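Local coordinates for protein tubulin-binding cofactor A (Leishmania major, PDB 4CQI) that probably acts early in tubulin folding, capturing beta-tubulin and stabilising it in a quasi-native conformation on the way to microtubule assembly, at residues Lys26-Lys31 and Glu109-Leu114; Arg47-Glu52 and Asp75-Met80; Leu53-Thr58 and Pro68-Val73; Lys93-Tyr98 and Ala117-Gly122. All coordinates share one frame; numbering follows the deposited sequence.

Interaction 1 of 4, residues Lys26-Lys31 and Glu109-Leu114; sequences KTLRIK and EELLDL
Near one end of the three-helix bundle, L28, close to the start of helix 23-62, meets L111 and L112 in the first turn of helix 109-125. The two short segments run roughly parallel, their axes 10.5 Å apart at the closest and inclined by 30°. L28 and L111 reach across this gap and slide past each other in opposite directions. The methyl CD2 of L28 does most of the touching, 3.8 Å from CG of L111. L112 starts out from the far side of its turn, but CG lies beside its backbone N and anti to the carbonyl carbon (chi1 -67°), which swings the branch back over the gap and brings its CD2 to 3.9 Å from CD2 of L28. One methyl of L28 is thus shared between two consecutive leucines. On the outer side, R29 crosses L111 at about a right angle and lays one face of its guanidinium over L111 CD2, off centre toward the rim, with R29 NH2 4.2 Å from that methyl. The same guanidinium that covers the methyl with a face pairs through NH2 with E25 in a salt bridge. L95 and L99 of helix 67-100 also touch L28, and L99 touches L112. Leucines converging from all three helices, with a charged residue at the margin, are typical of the interior of an up-down-up three-helix bundle.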
loop_
_atom_site.group_PDB
_atom_site.type_symbol
_atom_site.label_atom_id
_atom_site.label_comp_id
_atom_site.label_asym_id
_atom_site.label_seq_id
_atom_site.Cartn_x
_atom_site.Cartn_y
_atom_site.Cartn_z
ATOM N N LYS A 26 -2.601 -14.736 16.064
ATOM C CA LYS A 26 -3.782 -14.140 15.438
ATOM C C LYS A 26 -3.532 -12.663 15.084
ATOM O O LYS A 26 -3.879 -12.184 13.970
ATOM C CB LYS A 26 -4.993 -14.259 16.376
ATOM C CG LYS A 26 -6.259 -13.595 15.865
ATOM C CD LYS A 26 -7.318 -13.425 16.953
ATOM C CE LYS A 26 -8.507 -12.593 16.462
ATOM N NZ LYS A 26 -9.558 -13.437 15.806
ATOM N N THR A 27 -2.942 -11.941 16.028
ATOM C CA THR A 27 -2.614 -10.514 15.822
ATOM C C THR A 27 -1.576 -10.363 14.710
ATOM O O THR A 27 -1.723 -9.492 13.811
ATOM C CB THR A 27 -2.155 -9.891 17.144
ATOM O OG1 THR A 27 -3.287 -9.887 18.038
ATOM C CG2 THR A 27 -1.649 -8.482 16.956
ATOM N N LEU A 28 -0.539 -11.190 14.750
ATOM C CA LEU A 28 0.485 -11.156 13.693
ATOM C C LEU A 28 -0.117 -11.349 12.300
ATOM O O LEU A 28 0.227 -10.633 11.350
ATOM C CB LEU A 28 1.592 -12.166 13.951
ATOM C CG LEU A 28 2.810 -12.180 13.041
ATOM C CD1 LEU A 28 3.451 -10.791 12.917
ATOM C CD2 LEU A 28 3.856 -13.216 13.515
ATOM N N ARG A 29 -1.005 -12.334 12.188
ATOM C CA ARG A 29 -1.707 -12.616 10.933
ATOM C C ARG A 29 -2.489 -11.405 10.430
ATOM O O ARG A 29 -2.398 -11.051 9.245
ATOM C CB ARG A 29 -2.628 -13.844 11.151
ATOM C CG ARG A 29 -3.149 -14.537 9.911
ATOM C CD ARG A 29 -3.849 -15.855 10.298
ATOM N NE ARG A 29 -2.894 -16.949 10.559
ATOM C CZ ARG A 29 -2.716 -17.592 11.719
ATOM N NH1 ARG A 29 -3.433 -17.284 12.806
ATOM N NH2 ARG A 29 -1.813 -18.568 11.801
ATOM N N ILE A 30 -3.253 -10.755 11.318
ATOM C CA ILE A 30 -4.021 -9.574 10.968
ATOM C C ILE A 30 -3.102 -8.465 10.478
ATOM O O ILE A 30 -3.403 -7.802 9.476
ATOM C CB ILE A 30 -4.844 -9.052 12.164
ATOM C CG1 ILE A 30 -5.986 -10.023 12.510
ATOM C CG2 ILE A 30 -5.403 -7.651 11.888
ATOM C CD1 ILE A 30 -6.476 -9.850 13.947
ATOM N N LYS A 31 -2.006 -8.253 11.185
ATOM C CA LYS A 31 -1.064 -7.192 10.784
ATOM C C LYS A 31 -0.404 -7.493 9.420
ATOM O O LYS A 31 -0.257 -6.589 8.598
ATOM C CB LYS A 31 -0.029 -6.924 11.863
ATOM C CG LYS A 31 -0.592 -6.391 13.181
ATOM C CD LYS A 31 0.552 -6.041 14.150
ATOM C CE LYS A 31 -0.024 -5.522 15.483
ATOM N NZ LYS A 31 -0.771 -4.238 15.357
ATOM N N GLU A 109 6.935 -20.767 12.355
ATOM C CA GLU A 109 8.005 -20.385 11.458
ATOM C C GLU A 109 7.558 -19.826 10.080
ATOM O O GLU A 109 8.170 -18.898 9.553
ATOM C CB GLU A 109 8.876 -21.627 11.238
ATOM C CG GLU A 109 9.960 -21.575 10.187
ATOM C CD GLU A 109 10.610 -22.962 9.963
ATOM O OE1 GLU A 109 10.830 -23.719 10.944
ATOM O OE2 GLU A 109 10.899 -23.301 8.796
ATOM N N GLU A 110 6.550 -20.433 9.473
ATOM C CA GLU A 110 6.068 -19.982 8.157
ATOM C C GLU A 110 5.371 -18.603 8.227
ATOM O O GLU A 110 5.506 -17.792 7.282
ATOM C CB GLU A 110 5.130 -21.018 7.513
ATOM C CG GLU A 110 5.904 -22.233 6.964
ATOM C CD GLU A 110 6.354 -23.188 8.048
ATOM O OE1 GLU A 110 5.672 -23.247 9.092
ATOM O OE2 GLU A 110 7.390 -23.888 7.854
ATOM N N LEU A 111 4.647 -18.333 9.317
ATOM C CA LEU A 111 4.053 -16.992 9.532
ATOM C C LEU A 111 5.127 -15.945 9.768
ATOM O O LEU A 111 5.027 -14.823 9.251
ATOM C CB LEU A 111 3.069 -16.979 10.704
ATOM C CG LEU A 111 2.344 -15.670 11.031
ATOM C CD1 LEU A 111 1.606 -15.083 9.844
ATOM C CD2 LEU A 111 1.375 -15.903 12.175
ATOM N N LEU A 112 6.163 -16.277 10.542
ATOM C CA LEU A 112 7.285 -15.351 10.691
ATOM C C LEU A 112 7.993 -15.076 9.360
ATOM O O LEU A 112 8.349 -13.907 9.056
ATOM C CB LEU A 112 8.290 -15.863 11.740
ATOM C CG LEU A 112 7.826 -15.910 13.184
ATOM C CD1 LEU A 112 8.946 -16.579 13.998
ATOM C CD2 LEU A 112 7.549 -14.488 13.695
ATOM N N ASP A 113 8.176 -16.113 8.540
ATOM C CA ASP A 113 8.820 -15.942 7.224
ATOM C C ASP A 113 7.933 -15.059 6.365
ATOM O O ASP A 113 8.427 -14.145 5.713
ATOM C CB ASP A 113 9.051 -17.265 6.482
ATOM C CG ASP A 113 10.184 -18.115 7.075
ATOM O OD1 ASP A 113 10.969 -17.634 7.914
ATOM O OD2 ASP A 113 10.296 -19.311 6.690
ATOM N N LEU A 114 6.635 -15.308 6.384
ATOM C CA LEU A 114 5.704 -14.511 5.620
ATOM C C LEU A 114 5.713 -13.023 6.082
ATOM O O LEU A 114 5.661 -12.111 5.254
ATOM C CB LEU A 114 4.311 -15.079 5.769
ATOM C CG LEU A 114 3.217 -14.339 5.026
ATOM C CD1 LEU A 114 3.526 -14.314 3.534
ATOM C CD2 LEU A 114 1.867 -14.973 5.328
#

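Interaction 2 of 4, residues Arg47-Glu52 and Asp75-Met80; sequences REVERE and DEAQMM. With SO4 (sulfate ion), chain B.
One torsion sets both methyls of V49 against the opposite helix: CG1 stands anti to the backbone N (chi1 164°), which leaves CG2 beside that N, and the two methyls spread over A77 and Q78. CG2 lies 3.4 Å from the carbonyl O of A77 and 4.0 Å from A77 CB, while CG1 meets CG of Q78, whose chain crosses the valine at about a right angle. In E52, nearly one turn on, chi1 (-61°) holds CG anti to the carbonyl carbon and 3.9 Å from A77 CB. The alanine methyl is therefore held between a valine and the aliphatic part of a glutamate, and its small size suits the close spacing of the axes, 9.1 Å. A bend at chi2 then turns the E52 carboxylate to other partners, R55 and Q70. On a different face of the same helix, R47 and R51 grip a sulfate ion, probably from the crystallisation liquor, which lies at the edge of each guanidinium and in its plane. R47 NE donates to O4 of the sulfate almost straight, at 2.9 Å and 170°, and R51 NE donates to sulfate O1. Sulfate O3 receives both NH2 groups, that of R51 at 2.7 Å, so the anion bridges two arginines whose positive charges it probably offsets. In the bundle this contact joins the antiparallel helices 23-62 and 67-100, with V81 of the latter also against V49 and V73 and V74 beside E52.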
loop_
_atom_site.group_PDB
_atom_site.type_symbol
_atom_site.label_atom_id
_atom_site.label_comp_id
_atom_site.label_asym_id
_atom_site.label_seq_id
_atom_site.Cartn_x
_atom_site.Cartn_y
_atom_site.Cartn_z
ATOM N N ARG A 47 -0.812 2.431 -11.048
ATOM C CA ARG A 47 -1.419 2.093 -12.346
ATOM C C ARG A 47 -2.463 3.139 -12.707
ATOM O O ARG A 47 -2.555 3.595 -13.879
ATOM C CB ARG A 47 -2.053 0.680 -12.295
ATOM C CG ARG A 47 -0.982 -0.401 -12.245
ATOM C CD ARG A 47 -1.533 -1.805 -12.132
ATOM N NE ARG A 47 -2.427 -2.088 -13.256
ATOM C CZ ARG A 47 -3.420 -2.974 -13.235
ATOM N NH1 ARG A 47 -3.606 -3.762 -12.190
ATOM N NH2 ARG A 47 -4.214 -3.089 -14.299
ATOM N N GLU A 48 -3.233 3.559 -11.689
ATOM C CA GLU A 48 -4.311 4.545 -11.922
ATOM C C GLU A 48 -3.795 5.932 -12.264
ATOM O O GLU A 48 -4.413 6.604 -13.094
ATOM C CB GLU A 48 -5.306 4.529 -10.727
ATOM C CG GLU A 48 -6.545 5.392 -10.930
ATOM C CD GLU A 48 -7.385 4.981 -12.123
ATOM O OE1 GLU A 48 -7.281 3.841 -12.675
ATOM O OE2 GLU A 48 -8.192 5.849 -12.506
ATOM N N VAL A 49 -2.662 6.391 -11.695
ATOM C CA VAL A 49 -2.033 7.615 -12.145
ATOM C C VAL A 49 -1.860 7.604 -13.656
ATOM O O VAL A 49 -2.263 8.560 -14.349
ATOM C CB VAL A 49 -0.649 7.855 -11.479
ATOM C CG1 VAL A 49 0.151 8.923 -12.251
ATOM C CG2 VAL A 49 -0.844 8.260 -10.028
ATOM N N GLU A 50 -1.275 6.532 -14.173
ATOM C CA GLU A 50 -1.024 6.463 -15.606
ATOM C C GLU A 50 -2.318 6.564 -16.385
ATOM O O GLU A 50 -2.394 7.317 -17.356
ATOM C CB GLU A 50 -0.233 5.196 -15.973
ATOM C CG GLU A 50 1.130 5.104 -15.285
ATOM C CD GLU A 50 2.005 6.329 -15.495
ATOM O OE1 GLU A 50 2.152 6.746 -16.669
ATOM O OE2 GLU A 50 2.547 6.876 -14.492
ATOM N N ARG A 51 -3.345 5.855 -15.935
ATOM C CA ARG A 51 -4.680 5.948 -16.536
ATOM C C ARG A 51 -5.306 7.330 -16.451
ATOM O O ARG A 51 -5.976 7.765 -17.418
ATOM C CB ARG A 51 -5.633 4.973 -15.879
ATOM C CG ARG A 51 -5.173 3.537 -16.097
ATOM C CD ARG A 51 -6.278 2.595 -15.779
ATOM N NE ARG A 51 -6.007 1.268 -16.313
ATOM C CZ ARG A 51 -6.942 0.390 -16.659
ATOM N NH1 ARG A 51 -8.226 0.718 -16.554
ATOM N NH2 ARG A 51 -6.582 -0.814 -17.109
ATOM N N GLU A 52 -5.120 8.012 -15.327
ATOM C CA GLU A 52 -5.715 9.352 -15.159
ATOM C C GLU A 52 -5.085 10.337 -16.101
ATOM O O GLU A 52 -5.766 11.243 -16.607
ATOM C CB GLU A 52 -5.596 9.889 -13.745
ATOM C CG GLU A 52 -6.287 9.079 -12.630
ATOM C CD GLU A 52 -7.813 9.201 -12.515
ATOM O OE1 GLU A 52 -8.520 9.530 -13.505
ATOM O OE2 GLU A 52 -8.299 8.914 -11.398
ATOM N N ASP A 75 -3.985 15.479 -10.398
ATOM C CA ASP A 75 -3.141 16.008 -9.334
ATOM C C ASP A 75 -3.366 15.222 -8.042
ATOM O O ASP A 75 -2.415 14.837 -7.327
ATOM C CB ASP A 75 -3.391 17.504 -9.148
ATOM C CG ASP A 75 -2.348 18.158 -8.229
ATOM O OD1 ASP A 75 -1.124 17.891 -8.384
ATOM O OD2 ASP A 75 -2.744 18.884 -7.301
ATOM N N GLU A 76 -4.633 14.960 -7.736
ATOM C CA GLU A 76 -4.956 14.109 -6.593
ATOM C C GLU A 76 -4.463 12.673 -6.712
ATOM O O GLU A 76 -4.046 12.115 -5.712
ATOM C CB GLU A 76 -6.469 14.180 -6.296
ATOM C CG GLU A 76 -6.974 15.607 -5.934
ATOM C CD GLU A 76 -6.336 16.200 -4.694
ATOM O OE1 GLU A 76 -5.957 15.436 -3.789
ATOM O OE2 GLU A 76 -6.203 17.444 -4.604
ATOM N N ALA A 77 -4.538 12.067 -7.904
ATOM C CA ALA A 77 -3.990 10.748 -8.141
ATOM C C ALA A 77 -2.484 10.689 -7.814
ATOM O O ALA A 77 -1.991 9.728 -7.169
ATOM C CB ALA A 77 -4.240 10.317 -9.550
ATOM N N GLN A 78 -1.777 11.750 -8.179
ATOM C CA GLN A 78 -0.351 11.799 -7.948
ATOM C C GLN A 78 -0.074 11.934 -6.493
ATOM O O GLN A 78 0.883 11.375 -6.011
ATOM C CB GLN A 78 0.268 12.904 -8.773
ATOM C CG GLN A 78 0.214 12.503 -10.244
ATOM C CD GLN A 78 0.839 13.487 -11.167
ATOM O OE1 GLN A 78 1.860 13.191 -11.832
ATOM N NE2 GLN A 78 0.306 14.693 -11.153
ATOM N N MET A 79 -0.904 12.669 -5.766
ATOM C CA MET A 79 -0.679 12.809 -4.320
ATOM C C MET A 79 -1.102 11.571 -3.532
ATOM O O MET A 79 -0.652 11.341 -2.387
ATOM C CB MET A 79 -1.506 13.977 -3.811
ATOM C CG MET A 79 -1.119 15.184 -4.558
ATOM S SD MET A 79 0.265 15.682 -3.644
ATOM C CE MET A 79 -0.752 16.981 -2.959
ATOM N N MET A 80 -1.973 10.774 -4.134
ATOM C CA MET A 80 -2.338 9.502 -3.509
ATOM C C MET A 80 -1.196 8.465 -3.535
ATOM O O MET A 80 -1.224 7.510 -2.750
ATOM C CB MET A 80 -3.640 8.941 -4.100
ATOM C CG MET A 80 -4.869 9.641 -3.491
ATOM S SD MET A 80 -5.153 9.338 -1.719
ATOM C CE MET A 80 -4.728 7.632 -1.857
HETATM S S SO4 B . -2.961 -0.873 -17.144
HETATM O O1 SO4 B . -3.516 0.463 -17.490
HETATM O O2 SO4 B . -2.020 -1.386 -18.166
HETATM O O3 SO4 B . -4.115 -1.805 -17.030
HETATM O O4 SO4 B . -2.209 -0.812 -15.873
#

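Interaction 3 of 4, residues Leu53-Thr58 and Pro68-Val73; sequences LQRLDT and PQQTKV
Q70 is the first residue of the 68-73 segment to reach across, and it does so with its whole side chain. CG stands anti to the backbone N (chi1 -172°) and presses on the backbone of the other helix, 3.5 Å from CA of L56; the chain then bends at chi2, which turns the amide toward R55. There NE2 of Q70 lies 3.7 Å from CG of R55; the two side chains cross at about a right angle, and their guanidinium and amide planes are 87° apart. This is contact with the arginine's aliphatic part, for the polar ends have a common partner in E52, whose carboxylate also pairs with R55 NH1. The amide of the buried Q70 is held by a hydrogen bond that its NE2 gives to E52, one turn before L56 on the opposite helix. T71 follows at the margin, its OG1 3.8 Å from CD1 of L56; that hydroxyl is bonded to the backbone O of V67. The same leucine methyl also meets Q70 CB at 3.8 Å, while V67 and V74 touch the L56 side chain as well. Nearly antiparallel axes, 170° apart and joined by a short connection, make this a classic helical hairpin.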
loop_
_atom_site.group_PDB
_atom_site.type_symbol
_atom_site.label_atom_id
_atom_site.label_comp_id
_atom_site.label_asym_id
_atom_site.label_seq_id
_atom_site.Cartn_x
_atom_site.Cartn_y
_atom_site.Cartn_z
ATOM N N LEU A 53 -3.788 10.173 -16.341
ATOM C CA LEU A 53 -3.062 10.987 -17.292
ATOM C C LEU A 53 -3.540 10.722 -18.741
ATOM O O LEU A 53 -3.577 11.636 -19.573
ATOM C CB LEU A 53 -1.562 10.747 -17.172
ATOM C CG LEU A 53 -0.837 11.322 -15.939
ATOM C CD1 LEU A 53 0.534 10.685 -15.694
ATOM C CD2 LEU A 53 -0.680 12.828 -16.066
ATOM N N GLN A 54 -3.863 9.474 -19.038
ATOM C CA GLN A 54 -4.472 9.112 -20.323
ATOM C C GLN A 54 -5.914 9.623 -20.425
ATOM O O GLN A 54 -6.342 10.119 -21.465
ATOM C CB GLN A 54 -4.482 7.569 -20.491
ATOM C CG GLN A 54 -3.121 6.880 -20.618
ATOM C CD GLN A 54 -3.143 5.374 -20.235
ATOM O OE1 GLN A 54 -4.209 4.742 -20.096
ATOM N NE2 GLN A 54 -1.949 4.800 -20.056
ATOM N N ARG A 55 -6.665 9.465 -19.342
ATOM C CA ARG A 55 -8.065 9.853 -19.267
ATOM C C ARG A 55 -8.171 11.357 -19.454
ATOM O O ARG A 55 -9.115 11.835 -20.094
ATOM C CB ARG A 55 -8.677 9.384 -17.936
ATOM C CG ARG A 55 -10.109 9.845 -17.676
ATOM C CD ARG A 55 -10.723 9.082 -16.506
ATOM N NE ARG A 55 -10.648 7.621 -16.695
ATOM C CZ ARG A 55 -10.077 6.735 -15.869
ATOM N NH1 ARG A 55 -9.544 7.106 -14.706
ATOM N NH2 ARG A 55 -10.061 5.440 -16.201
ATOM N N LEU A 56 -7.166 12.089 -18.964
ATOM C CA LEU A 56 -7.000 13.539 -19.237
ATOM C C LEU A 56 -6.886 13.838 -20.738
ATOM O O LEU A 56 -7.651 14.650 -21.265
ATOM C CB LEU A 56 -5.762 14.101 -18.503
ATOM C CG LEU A 56 -5.446 15.607 -18.579
ATOM C CD1 LEU A 56 -6.644 16.431 -18.120
ATOM C CD2 LEU A 56 -4.208 15.956 -17.752
ATOM N N ASP A 57 -5.918 13.211 -21.403
ATOM C CA ASP A 57 -5.734 13.362 -22.867
ATOM C C ASP A 57 -6.978 13.001 -23.688
ATOM O O ASP A 57 -7.367 13.752 -24.567
ATOM C CB ASP A 57 -4.557 12.516 -23.369
ATOM C CG ASP A 57 -3.241 12.914 -22.731
ATOM O OD1 ASP A 57 -3.204 13.992 -22.094
ATOM O OD2 ASP A 57 -2.250 12.149 -22.861
ATOM N N THR A 58 -7.601 11.858 -23.392
ATOM C CA THR A 58 -8.833 11.459 -24.081
ATOM C C THR A 58 -9.878 12.575 -23.976
ATOM O O THR A 58 -10.387 13.051 -24.998
ATOM C CB THR A 58 -9.447 10.162 -23.492
ATOM O OG1 THR A 58 -8.583 9.048 -23.742
ATOM C CG2 THR A 58 -10.840 9.871 -24.093
ATOM N N PRO A 68 -10.597 20.560 -16.876
ATOM C CA PRO A 68 -10.375 21.141 -15.545
ATOM C C PRO A 68 -10.686 20.187 -14.401
ATOM O O PRO A 68 -9.943 20.139 -13.407
ATOM C CB PRO A 68 -11.357 22.332 -15.494
ATOM C CG PRO A 68 -12.270 22.162 -16.665
ATOM C CD PRO A 68 -11.453 21.441 -17.697
ATOM N N GLN A 69 -11.793 19.464 -14.528
ATOM C CA GLN A 69 -12.149 18.483 -13.539
ATOM C C GLN A 69 -11.086 17.356 -13.526
ATOM O O GLN A 69 -10.696 16.902 -12.453
ATOM C CB GLN A 69 -13.561 17.931 -13.786
ATOM C CG GLN A 69 -13.990 16.785 -12.869
ATOM C CD GLN A 69 -13.885 17.083 -11.374
ATOM O OE1 GLN A 69 -13.842 18.240 -10.950
ATOM N NE2 GLN A 69 -13.860 16.023 -10.564
ATOM N N GLN A 70 -10.604 16.952 -14.700
ATOM C CA GLN A 70 -9.635 15.841 -14.774
ATOM C C GLN A 70 -8.219 16.272 -14.415
ATOM O O GLN A 70 -7.421 15.447 -13.945
ATOM C CB GLN A 70 -9.671 15.163 -16.147
ATOM C CG GLN A 70 -8.843 13.878 -16.273
ATOM C CD GLN A 70 -9.234 12.767 -15.300
ATOM O OE1 GLN A 70 -10.352 12.731 -14.740
ATOM N NE2 GLN A 70 -8.305 11.823 -15.105
ATOM N N THR A 71 -7.891 17.545 -14.645
ATOM C CA THR A 71 -6.624 18.096 -14.185
ATOM C C THR A 71 -6.506 17.952 -12.653
ATOM O O THR A 71 -5.450 17.529 -12.132
ATOM C CB THR A 71 -6.444 19.570 -14.614
ATOM O OG1 THR A 71 -6.291 19.607 -16.026
ATOM C CG2 THR A 71 -5.178 20.173 -13.989
ATOM N N LYS A 72 -7.576 18.305 -11.962
ATOM C CA LYS A 72 -7.654 18.200 -10.504
ATOM C C LYS A 72 -7.598 16.731 -10.020
ATOM O O LYS A 72 -6.929 16.420 -9.029
ATOM C CB LYS A 72 -8.927 18.898 -9.991
ATOM C CG LYS A 72 -8.815 20.438 -10.030
ATOM C CD LYS A 72 -10.158 21.162 -10.154
ATOM C CE LYS A 72 -9.959 22.653 -10.462
ATOM N NZ LYS A 72 -11.183 23.324 -11.007
ATOM N N VAL A 73 -8.266 15.825 -10.743
ATOM C CA VAL A 73 -8.221 14.386 -10.408
ATOM C C VAL A 73 -6.807 13.801 -10.610
ATOM O O VAL A 73 -6.373 12.994 -9.786
ATOM C CB VAL A 73 -9.248 13.611 -11.231
ATOM C CG1 VAL A 73 -9.089 12.098 -11.112
ATOM C CG2 VAL A 73 -10.665 14.044 -10.873
#

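Interaction 4 of 4, residues Lys93-Tyr98 and Ala117-Gly122; sequences KDLSDY and ATMADG
M119 supplies the reach in this contact, sending its thioether across to L95 and S96 of helix 67-100. Its CG packs 3.6 Å from CD2 of L95, and SD lies 4.0 Å from CG of the same leucine. The sulfur also comes to 4.0 Å from the backbone N of S96 and 4.2 Å from its CB, which is van der Waals contact with the helix surface and not hydrogen bonding. The long methionine chain is needed because the backbones are well separated: the nearest CA atoms, those of L95 and M119, are 8.1 Å apart. M119 crosses L95 obliquely; its first two torsions carry SD to the leucine and S96, and the bend at chi3 (-71°) sets only the direction of CE.

The leucine holds CG anti to its own N (chi1 180°), a setting that directs the branch into the bundle. Next to it, D94 turns to helix 23-62, where its partner is K31. T118, the residue before M119, touches L35 of helix 23-62 and ties its hydroxyl to the backbone O of L114. Further out, D121 binds a glycerol, probably from the crystallisation liquor. Helices 67-100 and 109-125 thus pack through L95 and M119 while helix 23-62 meets L95 through L28, so all three share one interior, as in a three-helix bundle, consistent with the spectrin clan of this family.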
loop_
_atom_site.group_PDB
_atom_site.type_symbol
_atom_site.label_atom_id
_atom_site.label_comp_id
_atom_site.label_asym_id
_atom_site.label_seq_id
_atom_site.Cartn_x
_atom_site.Cartn_y
_atom_site.Cartn_z
ATOM N N LYS A 93 6.202 -0.457 10.130
ATOM C CA LYS A 93 6.661 -0.111 11.505
ATOM C C LYS A 93 5.849 -0.769 12.609
ATOM O O LYS A 93 6.424 -1.265 13.590
ATOM C CB LYS A 93 6.642 1.408 11.735
ATOM C CG LYS A 93 7.166 1.867 13.087
ATOM C CD LYS A 93 8.650 1.590 13.214
ATOM C CE LYS A 93 9.283 2.256 14.452
ATOM N NZ LYS A 93 10.659 1.677 14.647
ATOM N N ASP A 94 4.538 -0.808 12.430
ATOM C CA ASP A 94 3.651 -1.462 13.356
ATOM C C ASP A 94 3.964 -2.963 13.475
ATOM O O ASP A 94 4.045 -3.519 14.600
ATOM C CB ASP A 94 2.209 -1.250 12.932
ATOM C CG ASP A 94 1.222 -1.771 13.953
ATOM O OD1 ASP A 94 1.235 -1.259 15.109
ATOM O OD2 ASP A 94 0.390 -2.625 13.607
ATOM N N LEU A 95 4.180 -3.605 12.328
ATOM C CA LEU A 95 4.482 -5.027 12.282
ATOM C C LEU A 95 5.822 -5.275 12.869
ATOM O O LEU A 95 6.006 -6.172 13.704
ATOM C CB LEU A 95 4.382 -5.560 10.823
ATOM C CG LEU A 95 4.661 -7.026 10.535
ATOM C CD1 LEU A 95 3.838 -7.991 11.410
ATOM C CD2 LEU A 95 4.475 -7.332 9.037
ATOM N N SER A 96 6.803 -4.484 12.463
ATOM C CA SER A 96 8.134 -4.589 12.992
ATOM C C SER A 96 8.217 -4.421 14.530
ATOM O O SER A 96 8.921 -5.193 15.223
ATOM C CB SER A 96 9.029 -3.530 12.328
ATOM O OG SER A 96 10.356 -3.637 12.814
ATOM N N ASP A 97 7.515 -3.427 15.045
ATOM C CA ASP A 97 7.380 -3.238 16.506
ATOM C C ASP A 97 6.752 -4.473 17.159
ATOM O O ASP A 97 7.236 -4.916 18.176
ATOM C CB ASP A 97 6.513 -2.022 16.827
ATOM C CG ASP A 97 7.249 -0.682 16.611
ATOM O OD1 ASP A 97 8.455 -0.669 16.281
ATOM O OD2 ASP A 97 6.570 0.357 16.751
ATOM N N TYR A 98 5.669 -5.004 16.594
ATOM C CA TYR A 98 4.974 -6.166 17.165
ATOM C C TYR A 98 5.896 -7.374 17.243
ATOM O O TYR A 98 5.886 -8.115 18.244
ATOM C CB TYR A 98 3.716 -6.536 16.368
ATOM C CG TYR A 98 2.817 -7.497 17.121
ATOM C CD1 TYR A 98 2.146 -7.087 18.252
ATOM C CD2 TYR A 98 2.671 -8.829 16.724
ATOM C CE1 TYR A 98 1.360 -7.934 18.974
ATOM C CE2 TYR A 98 1.878 -9.689 17.434
ATOM C CZ TYR A 98 1.225 -9.246 18.578
ATOM O OH TYR A 98 0.413 -10.090 19.312
ATOM N N ALA A 117 8.905 -11.578 4.691
ATOM C CA ALA A 117 8.754 -11.413 3.225
ATOM C C ALA A 117 7.878 -10.200 2.830
ATOM O O ALA A 117 8.201 -9.445 1.880
ATOM C CB ALA A 117 8.197 -12.713 2.589
ATOM N N THR A 118 6.803 -10.009 3.583
ATOM C CA THR A 118 5.798 -8.969 3.285
ATOM C C THR A 118 6.388 -7.607 3.630
ATOM O O THR A 118 6.233 -6.654 2.860
ATOM C CB THR A 118 4.492 -9.222 4.064
ATOM O OG1 THR A 118 4.009 -10.534 3.759
ATOM C CG2 THR A 118 3.394 -8.228 3.684
ATOM N N MET A 119 7.114 -7.505 4.759
ATOM C CA MET A 119 7.885 -6.278 5.036
ATOM C C MET A 119 8.892 -5.963 3.943
ATOM O O MET A 119 8.972 -4.812 3.487
ATOM C CB MET A 119 8.567 -6.350 6.419
ATOM C CG MET A 119 7.578 -6.341 7.559
ATOM S SD MET A 119 8.355 -6.211 9.202
ATOM C CE MET A 119 9.096 -7.812 9.319
ATOM N N ALA A 120 9.651 -6.965 3.501
ATOM C CA ALA A 120 10.595 -6.765 2.393
ATOM C C ALA A 120 9.892 -6.312 1.105
ATOM O O ALA A 120 10.381 -5.394 0.439
ATOM C CB ALA A 120 11.439 -8.004 2.154
ATOM N N ASP A 121 8.738 -6.906 0.781
ATOM C CA ASP A 121 7.891 -6.434 -0.342
ATOM C C ASP A 121 7.462 -4.974 -0.187
ATOM O O ASP A 121 7.483 -4.217 -1.170
ATOM C CB ASP A 121 6.623 -7.291 -0.536
ATOM C CG ASP A 121 6.916 -8.709 -1.005
ATOM O OD1 ASP A 121 7.995 -8.969 -1.573
ATOM O OD2 ASP A 121 6.032 -9.579 -0.819
ATOM N N GLY A 122 7.092 -4.560 1.025
ATOM C CA GLY A 122 6.741 -3.128 1.281
ATOM C C GLY A 122 7.913 -2.166 1.085
ATOM O O GLY A 122 7.780 -1.143 0.416
#

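How the interactions relate
The four contacts fall into two clusters at opposite sides of the chain's centre. Interactions 2 and 3, with centres about 10 Å apart, occupy successive turns of the long hairpin between helices 23-62 and 67-100; the E52 carboxylate serves both, and a salt bridge from E48 OE2 to R55 NH1 (2.9 Å) adds a second tie. Interactions 1 and 4, also about 10 Å apart between centres, lie where helix 109-125 completes the bundle, and their segments alternate along the chain. The tie between them is the ion pair of K31 NZ and D94 OD2, at 2.6 Å. Between interactions 1 and 3 the centres are about 41 Å apart, and the sulfate belongs to interaction 2 alone.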